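PDB 6IWD: HPV18 E7 from Human papillomavirus type 18, which probably drives quiescent host cells into the cell cycle to support viral genome replication, and is represented here by its zinc-binding C-terminal domain. Local coordinates for residues Cys13-Cys16 with Lys17-Ala20; Phe46-Pro49 with Trp50-Ser53; Asp32-Ala35 with Phe36-Leu39. All coordinates share one frame; numbering follows the deposited sequence.

Contact 1. Residues Cys13-Cys16 with Lys17-Ala20; sequences CMCC and KCEA. With ZN (zinc ion), chain F.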
ATOM      1  N   CYS B  13     -10.665  10.929   8.529  1.00 23.71           N
ATOM      2  CA  CYS B  13     -10.778  11.303   7.129  1.00 21.46           C
ATOM      3  C   CYS B  13     -12.181  11.846   6.900  1.00 25.99           C
ATOM      4  O   CYS B  13     -13.010  11.879   7.813  1.00 29.74           O
ATOM      5  CB  CYS B  13     -10.457  10.115   6.211  1.00 23.22           C
ATOM      6  SG  CYS B  13     -11.487   8.611   6.460  1.00 27.30           S
ATOM      7  N   MET B  14     -12.438  12.273   5.669  1.00 24.39           N
ATOM      8  CA  MET B  14     -13.717  12.839   5.274  1.00 28.39           C
ATOM      9  C   MET B  14     -14.414  11.894   4.300  1.00 27.79           C
ATOM     10  O   MET B  14     -13.771  11.315   3.419  1.00 24.72           O
ATOM     11  CB  MET B  14     -13.516  14.216   4.629  1.00 25.58           C
ATOM     12  CG  MET B  14     -14.794  15.017   4.392  1.00 36.73           C
ATOM     13  SD  MET B  14     -14.563  16.499   3.351  1.00 38.28           S
ATOM     14  CE  MET B  14     -14.014  15.729   1.820  1.00 33.98           C
ATOM     15  N   CYS B  15     -15.724  11.723   4.470  1.00 26.71           N
ATOM     16  CA  CYS B  15     -16.496  10.991   3.476  1.00 29.86           C
ATOM     17  C   CYS B  15     -16.386  11.682   2.122  1.00 29.69           C
ATOM     18  O   CYS B  15     -16.478  12.908   2.020  1.00 30.99           O
ATOM     19  CB  CYS B  15     -17.961  10.888   3.893  1.00 34.09           C
ATOM     20  SG  CYS B  15     -18.997  10.125   2.617  1.00 31.51           S
ATOM     21  N   CYS B  16     -16.179  10.888   1.075  1.00 27.10           N
ATOM     22  CA  CYS B  16     -16.032  11.470  -0.251  1.00 30.67           C
ATOM     23  C   CYS B  16     -17.361  11.874  -0.871  1.00 34.42           C
ATOM     24  O   CYS B  16     -17.369  12.367  -2.002  1.00 35.91           O
ATOM     25  CB  CYS B  16     -15.292  10.505  -1.180  1.00 29.83           C
ATOM     26  SG  CYS B  16     -16.082   8.901  -1.420  1.00 32.74           S
ATOM     27  N   LYS B  17     -18.474  11.691  -0.161  1.00 34.72           N
ATOM     28  CA  LYS B  17     -19.782  12.060  -0.686  1.00 40.25           C
ATOM     29  C   LYS B  17     -20.464  13.188   0.071  1.00 40.35           C
ATOM     30  O   LYS B  17     -21.279  13.895  -0.524  1.00 45.65           O
ATOM     31  CB  LYS B  17     -20.721  10.845  -0.690  1.00 37.03           C
ATOM     32  CG  LYS B  17     -20.263   9.712  -1.588  1.00 40.81           C
ATOM     33  CD  LYS B  17     -20.073  10.194  -3.019  1.00 42.01           C
ATOM     34  CE  LYS B  17     -18.846   9.553  -3.642  1.00 44.41           C
ATOM     35  NZ  LYS B  17     -18.067  10.505  -4.496  1.00 47.65           N
ATOM     36  N   CYS B  18     -20.153  13.393   1.356  1.00 40.96           N
ATOM     37  CA  CYS B  18     -20.997  14.263   2.168  1.00 41.51           C
ATOM     38  C   CYS B  18     -20.265  15.103   3.208  1.00 47.68           C
ATOM     39  O   CYS B  18     -20.934  15.710   4.055  1.00 51.25           O
ATOM     40  CB  CYS B  18     -22.053  13.435   2.893  1.00 43.09           C
ATOM     41  SG  CYS B  18     -21.435  12.716   4.424  1.00 43.15           S
ATOM     42  N   GLU B  19     -18.934  15.146   3.204  1.00 42.40           N
ATOM     43  CA  GLU B  19     -18.149  16.016   4.078  1.00 45.41           C
ATOM     44  C   GLU B  19     -18.159  15.579   5.545  1.00 41.73           C
ATOM     45  O   GLU B  19     -17.465  16.199   6.364  1.00 42.89           O
ATOM     46  CB  GLU B  19     -18.613  17.480   3.997  1.00 46.98           C
ATOM     47  CG  GLU B  19     -17.524  18.536   3.912  1.00 48.82           C
ATOM     48  CD  GLU B  19     -18.073  19.884   3.454  1.00 49.59           C
ATOM     49  OE1 GLU B  19     -17.793  20.913   4.107  1.00 50.20           O
ATOM     50  OE2 GLU B  19     -18.798  19.911   2.439  1.00 54.65           O
ATOM     51  N   ALA B  20     -18.914  14.547   5.915  1.00 38.33           N
ATOM     52  CA  ALA B  20     -18.880  14.081   7.296  1.00 42.10           C
ATOM     53  C   ALA B  20     -17.526  13.457   7.612  1.00 36.93           C
ATOM     54  O   ALA B  20     -16.878  12.860   6.748  1.00 36.74           O
ATOM     55  CB  ALA B  20     -19.989  13.065   7.561  1.00 38.61           C
TER
HETATM   56 ZN    ZN F 201     -21.275  10.606   3.637  1.00 41.35          ZN
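Cys15 and Cys18 meet across a tight turn by sharing a zinc ion, which shows how a zinc knuckle is built from two cysteines and a few backbone N-H groups. The sulfur of Cys15 lies anti to its own backbone N (chi1 175°), where it can both bind the zinc, at 2.5 Å from SG, and accept the N-H of Lys17. Cys18 SG sits between its backbone N and carbonyl carbon and faces the same ion at 2.3 Å. Each sulfur receives a backbone N-H: Lys17 N hydrogen-bonds to Cys15 SG (3.2 Å) and Ala20 N to Cys18 SG (3.5 Å), bonds that probably temper the negative charge of the thiolates. The neck of the turn is closed by a nearly straight bond from Cys15 N to Ala20 O, 2.8 Å long. Met14 and Glu19 run side by side in the same direction, Met14 SD lying 3.6 Å from Glu19 CG, while Glu19 OE1 hydrogen-bonds to the backbone of the chain of another protein. Lys17 folds back through bends at chi2, chi3 and chi4: CE packs against Cys16 SG, and NZ hydrogen-bonds to Cys16 O at 3.2 Å from above the carbonyl plane, not along a lone pair; Glu27 of the second subunit is its stronger partner. With Cys48 and Cys51 this CxxC turn forms the four-cysteine zinc site of the E7 C-terminal domain.

Contact 2. Residues Phe46-Pro49 with Trp50-Ser53; sequences FVCP and WCAS. With ZN (zinc ion), chain F.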
ATOM      1  N   PHE B  46     -13.035   6.959   1.669  1.00 21.19           N
ATOM      2  CA  PHE B  46     -14.072   6.197   2.347  1.00 20.88           C
ATOM      3  C   PHE B  46     -15.430   6.878   2.229  1.00 25.97           C
ATOM      4  O   PHE B  46     -15.530   8.104   2.131  1.00 26.78           O
ATOM      5  CB  PHE B  46     -13.717   5.987   3.818  1.00 24.14           C
ATOM      6  CG  PHE B  46     -12.695   4.924   4.022  1.00 23.50           C
ATOM      7  CD1 PHE B  46     -11.352   5.188   3.787  1.00 18.92           C
ATOM      8  CD2 PHE B  46     -13.076   3.640   4.399  1.00 22.75           C
ATOM      9  CE1 PHE B  46     -10.398   4.191   3.944  1.00 22.61           C
ATOM     10  CE2 PHE B  46     -12.133   2.645   4.571  1.00 22.23           C
ATOM     11  CZ  PHE B  46     -10.787   2.917   4.346  1.00 21.96           C
ATOM     12  N   VAL B  47     -16.475   6.054   2.210  1.00 25.92           N
ATOM     13  CA  VAL B  47     -17.863   6.495   2.167  1.00 28.34           C
ATOM     14  C   VAL B  47     -18.475   6.232   3.536  1.00 31.79           C
ATOM     15  O   VAL B  47     -18.377   5.113   4.057  1.00 30.08           O
ATOM     16  CB  VAL B  47     -18.649   5.762   1.065  1.00 27.96           C
ATOM     17  CG1 VAL B  47     -20.060   6.297   0.979  1.00 33.62           C
ATOM     18  CG2 VAL B  47     -17.934   5.885  -0.283  1.00 25.07           C
ATOM     19  N   CYS B  48     -19.101   7.256   4.119  1.00 32.47           N
ATOM     20  CA  CYS B  48     -19.687   7.104   5.443  1.00 33.45           C
ATOM     21  C   CYS B  48     -20.857   6.123   5.379  1.00 37.12           C
ATOM     22  O   CYS B  48     -21.341   5.796   4.295  1.00 40.28           O
ATOM     23  CB  CYS B  48     -20.119   8.465   6.005  1.00 35.04           C
ATOM     24  SG  CYS B  48     -21.592   9.246   5.280  1.00 43.06           S
ATOM     25  N   PRO B  49     -21.292   5.591   6.527  1.00 41.50           N
ATOM     26  CA  PRO B  49     -22.373   4.591   6.480  1.00 42.28           C
ATOM     27  C   PRO B  49     -23.655   5.122   5.873  1.00 45.79           C
ATOM     28  O   PRO B  49     -24.325   4.401   5.124  1.00 45.57           O
ATOM     29  CB  PRO B  49     -22.551   4.206   7.952  1.00 43.32           C
ATOM     30  CG  PRO B  49     -21.208   4.443   8.552  1.00 46.71           C
ATOM     31  CD  PRO B  49     -20.698   5.684   7.871  1.00 41.62           C
ATOM     32  N   TRP B  50     -24.008   6.378   6.156  1.00 48.51           N
ATOM     33  CA  TRP B  50     -25.251   6.920   5.616  1.00 50.75           C
ATOM     34  C   TRP B  50     -25.215   6.974   4.095  1.00 48.86           C
ATOM     35  O   TRP B  50     -26.122   6.468   3.423  1.00 51.77           O
ATOM     36  CB  TRP B  50     -25.536   8.307   6.195  1.00 54.88           C
ATOM     37  CG  TRP B  50     -26.912   8.757   5.812  1.00 61.69           C
ATOM     38  CD1 TRP B  50     -28.053   8.594   6.543  1.00 63.82           C
ATOM     39  CD2 TRP B  50     -27.307   9.386   4.586  1.00 61.82           C
ATOM     40  NE1 TRP B  50     -29.127   9.097   5.858  1.00 66.97           N
ATOM     41  CE2 TRP B  50     -28.698   9.588   4.653  1.00 62.44           C
ATOM     42  CE3 TRP B  50     -26.619   9.807   3.445  1.00 59.91           C
ATOM     43  CZ2 TRP B  50     -29.413  10.189   3.632  1.00 60.12           C
ATOM     44  CZ3 TRP B  50     -27.329  10.399   2.431  1.00 60.45           C
ATOM     45  CH2 TRP B  50     -28.714  10.588   2.529  1.00 64.94           C
ATOM     46  N   CYS B  51     -24.168   7.582   3.527  1.00 47.64           N
ATOM     47  CA  CYS B  51     -24.036   7.636   2.074  1.00 46.30           C
ATOM     48  C   CYS B  51     -23.931   6.254   1.450  1.00 44.40           C
ATOM     49  O   CYS B  51     -24.232   6.097   0.260  1.00 45.09           O
ATOM     50  CB  CYS B  51     -22.816   8.465   1.686  1.00 40.46           C
ATOM     51  SG  CYS B  51     -22.997  10.198   2.071  1.00 41.01           S
ATOM     52  N   ALA B  52     -23.503   5.256   2.223  1.00 46.03           N
ATOM     53  CA  ALA B  52     -23.418   3.897   1.708  1.00 50.12           C
ATOM     54  C   ALA B  52     -24.798   3.275   1.526  1.00 52.90           C
ATOM     55  O   ALA B  52     -24.974   2.403   0.667  1.00 53.02           O
ATOM     56  CB  ALA B  52     -22.560   3.042   2.642  1.00 41.72           C
ATOM     57  N   SER B  53     -25.783   3.713   2.309  1.00 53.15           N
ATOM     58  CA  SER B  53     -27.141   3.178   2.215  1.00 53.44           C
ATOM     59  C   SER B  53     -28.045   4.109   1.414  1.00 49.30           C
ATOM     60  O   SER B  53     -27.819   4.329   0.224  1.00 51.81           O
ATOM     61  CB  SER B  53     -27.722   2.939   3.615  1.00 51.92           C
ATOM     62  OG  SER B  53     -27.648   4.104   4.418  1.00 52.86           O
TER
HETATM   63 ZN    ZN F 201     -21.275  10.606   3.637  1.00 41.35          ZN
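Metal coordination comes first in this turn: Cys48 SG and Cys51 SG hold the zinc ion at 2.2 Å and 2.4 Å, one thiolate from just before the short helix and the other from within its first turn. The second sulfur lies anti to its own carbonyl carbon (chi1 -68°), a torsion that brings Cys51 SG round beside Cys48 SG, 3.6 Å away. Cys15 and Cys18 supply the other two ligands.

Among the hydrogen bonds, Cys48 occupies the N-cap, and its SG accepts the N-H of Cys51 N in a long but nearly straight bond of 3.5 Å, so one atom serves both the metal and the helix start. The carbonyl O of Cys48 takes Ala52 N at 3.0 Å, and Pro49 O receives further, weak bonds from Ala52 N and Ser53 N. At the far end Trp50 O accepts both Ser53 N and Ser53 OG, the two donors arriving from the same face of its plane.

Apolar packing is slighter. The CG1 branch of Val47 reaches Cys51 CB at 3.6 Å, with Ala52 CB a more distant 4.4 Å from the same CG1. Nearby, the edge of the Trp50 ring has Cys51 SG in its plane.

Helix 49-52 lies next to the end of the modelled chain, following strand 45-46, where Phe46 pairs with a strand of the second subunit and Val47 and Ala52 pack on Val25 of that subunit, while Phe46 and Cys48 lean on Ile22 of strand 21-28.

Contact 3. Residues Asp32-Ala35 with Phe36-Leu39; sequences DLRA and FQQL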
ATOM      1  N   ASP B  32       2.713  -0.844   7.724  1.00 17.35           N
ATOM      2  CA  ASP B  32       1.398  -0.947   7.090  1.00 17.91           C
ATOM      3  C   ASP B  32       0.559   0.297   7.362  1.00 17.02           C
ATOM      4  O   ASP B  32      -0.262   0.689   6.522  1.00 13.01           O
ATOM      5  CB  ASP B  32       0.669  -2.212   7.554  1.00 19.78           C
ATOM      6  CG  ASP B  32       1.251  -3.498   6.937  1.00 26.08           C
ATOM      7  OD1 ASP B  32       1.797  -3.464   5.805  1.00 22.95           O
ATOM      8  OD2 ASP B  32       1.158  -4.557   7.594  1.00 21.83           O
ATOM      9  N   LEU B  33       0.776   0.950   8.506  1.00 15.47           N
ATOM     10  CA  LEU B  33       0.117   2.224   8.759  1.00 14.47           C
ATOM     11  C   LEU B  33       0.548   3.267   7.735  1.00 13.65           C
ATOM     12  O   LEU B  33      -0.288   3.983   7.175  1.00 13.94           O
ATOM     13  CB  LEU B  33       0.411   2.702  10.186  1.00 17.40           C
ATOM     14  CG  LEU B  33      -0.075   4.136  10.446  1.00 21.27           C
ATOM     15  CD1 LEU B  33      -1.580   4.246  10.322  1.00 18.69           C
ATOM     16  CD2 LEU B  33       0.378   4.646  11.811  1.00 24.95           C
ATOM     17  N   ARG B  34       1.858   3.373   7.478  1.00 14.15           N
ATOM     18  CA  ARG B  34       2.338   4.344   6.491  1.00 15.06           C
ATOM     19  C   ARG B  34       1.768   4.043   5.113  1.00 14.44           C
ATOM     20  O   ARG B  34       1.348   4.957   4.390  1.00 12.27           O
ATOM     21  CB  ARG B  34       3.868   4.334   6.430  1.00 13.27           C
ATOM     22  CG  ARG B  34       4.451   5.509   5.661  1.00 17.55           C
ATOM     23  CD  ARG B  34       4.310   6.767   6.480  1.00 19.15           C
ATOM     24  NE  ARG B  34       5.284   6.763   7.565  1.00 18.30           N
ATOM     25  CZ  ARG B  34       5.116   7.348   8.748  1.00 20.63           C
ATOM     26  NH1 ARG B  34       3.986   7.975   9.054  1.00 17.27           N
ATOM     27  NH2 ARG B  34       6.082   7.267   9.640  1.00 18.14           N
ATOM     28  N   ALA B  35       1.743   2.759   4.737  1.00 14.14           N
ATOM     29  CA  ALA B  35       1.197   2.377   3.438  1.00 12.11           C
ATOM     30  C   ALA B  35      -0.271   2.767   3.316  1.00 13.11           C
ATOM     31  O   ALA B  35      -0.721   3.204   2.249  1.00 13.76           O
ATOM     32  CB  ALA B  35       1.382   0.874   3.226  1.00 12.66           C
ATOM     33  N   PHE B  36      -1.033   2.598   4.401  1.00 12.66           N
ATOM     34  CA  PHE B  36      -2.442   2.979   4.436  1.00 12.78           C
ATOM     35  C   PHE B  36      -2.609   4.493   4.315  1.00 13.93           C
ATOM     36  O   PHE B  36      -3.450   4.974   3.544  1.00 13.32           O
ATOM     37  CB  PHE B  36      -3.053   2.444   5.737  1.00 14.89           C
ATOM     38  CG  PHE B  36      -4.552   2.620   5.864  1.00 17.18           C
ATOM     39  CD1 PHE B  36      -5.396   2.452   4.782  1.00 19.69           C
ATOM     40  CD2 PHE B  36      -5.113   2.879   7.109  1.00 21.68           C
ATOM     41  CE1 PHE B  36      -6.783   2.605   4.928  1.00 21.27           C
ATOM     42  CE2 PHE B  36      -6.491   3.019   7.261  1.00 21.87           C
ATOM     43  CZ  PHE B  36      -7.323   2.878   6.174  1.00 21.34           C
ATOM     44  N   GLN B  37      -1.809   5.260   5.069  1.00 14.42           N
ATOM     45  CA  GLN B  37      -1.788   6.718   4.922  1.00 13.64           C
ATOM     46  C   GLN B  37      -1.525   7.124   3.470  1.00 14.24           C
ATOM     47  O   GLN B  37      -2.223   7.978   2.914  1.00 14.88           O
ATOM     48  CB  GLN B  37      -0.729   7.313   5.865  1.00 14.49           C
ATOM     49  CG  GLN B  37      -1.083   7.206   7.346  1.00 13.98           C
ATOM     50  CD  GLN B  37       0.080   7.565   8.269  1.00 18.48           C
ATOM     51  OE1 GLN B  37       1.253   7.441   7.900  1.00 14.87           O
ATOM     52  NE2 GLN B  37      -0.248   8.012   9.482  1.00 16.91           N
ATOM     53  N   GLN B  38      -0.541   6.486   2.826  1.00 12.85           N
ATOM     54  CA  GLN B  38      -0.211   6.830   1.443  1.00 14.20           C
ATOM     55  C   GLN B  38      -1.394   6.600   0.497  1.00 16.32           C
ATOM     56  O   GLN B  38      -1.569   7.355  -0.471  1.00 15.13           O
ATOM     57  CB  GLN B  38       1.022   6.030   0.996  1.00 12.17           C
ATOM     58  CG  GLN B  38       1.500   6.328  -0.430  1.00 16.96           C
ATOM     59  CD  GLN B  38       1.862   7.798  -0.634  1.00 17.58           C
ATOM     60  OE1 GLN B  38       2.632   8.364   0.128  1.00 16.39           O
ATOM     61  NE2 GLN B  38       1.298   8.417  -1.664  1.00 15.56           N
ATOM     62  N   LEU B  39      -2.235   5.596   0.777  1.00 14.12           N
ATOM     63  CA  LEU B  39      -3.387   5.347  -0.096  1.00 15.30           C
ATOM     64  C   LEU B  39      -4.353   6.528  -0.099  1.00 16.54           C
ATOM     65  O   LEU B  39      -4.953   6.836  -1.134  1.00 15.43           O
ATOM     66  CB  LEU B  39      -4.105   4.058   0.322  1.00 14.18           C
ATOM     67  CG  LEU B  39      -3.280   2.784   0.138  1.00 13.64           C
ATOM     68  CD1 LEU B  39      -4.101   1.508   0.426  1.00 14.46           C
ATOM     69  CD2 LEU B  39      -2.695   2.741  -1.264  1.00 15.93           C
TER
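Arg34 and Gln37, one helical turn apart, join through a side-chain bond from Arg34 NH1 to Gln37 OE1, 3.0 Å long. The donor lies in the plane of the Gln37 carbonyl, on a lone pair, although the oxygen sits 21° out of the guanidinium plane; the two flat groups are themselves only 24° apart. Bends at chi2 and chi3 turn the arginine chain alongside Gln37, bringing Arg34 CD to 3.4 Å from Gln37 OE1. The other end of the amide turns to Leu33, whose CG lies 4.0 Å from Gln37 NE2, a van der Waals contact of the leucine branches with the amide.

Beneath these side chains runs a regular alpha helix, part of helix 30-41, which packs over the two-stranded antiparallel sheet and carries a predicted nuclear export signal. Its i to i+4 bonds link Asp32 O to Phe36 N, Leu33 O to Gln37 N at 2.9 Å, Arg34 O to Gln38 N, and Ala35 O to Leu39 N, the last the longest at 3.2 Å.

The tightly packed side is mainly apolar, and within it Leu39 sends its CG to 3.3 Å from Ala35 O. Phe36 lies against Met11 and Leu24 of the two strands and meets Phe40 edge to face, while Asp32 hydrogen-bonds to Thr43 and Asn42 of the second subunit.

The polar, partly exposed face meets the chain of another protein, where Arg34 NH1 makes a salt bridge with an acidic side chain and Arg34 NH2, Gln37 NE2 and Gln38 OE1 each hydrogen-bond a polar side chain. Gln38 NE2 turns back to Asn42 of its own chain.

Contacts 1 and 2 are two halves of one site: their CxxC pairs bind the same zinc ion, a probable hydrogen bond from Cys16 N to Phe46 O ties their backbones together, and their centres lie about 9 Å apart. Their chemistry is that of sulfur, metal and N-H donors in partly buried turns. Contact 3, its centre about 19 and 22 Å from the centres of the other two and across the chain's centre, is the most buried and rests on helical backbone bonds, apolar packing and a polar rim. It meets contact 2 through the rings of Phe36 and Phe46, but does not touch contact 1. All three reach the second subunit.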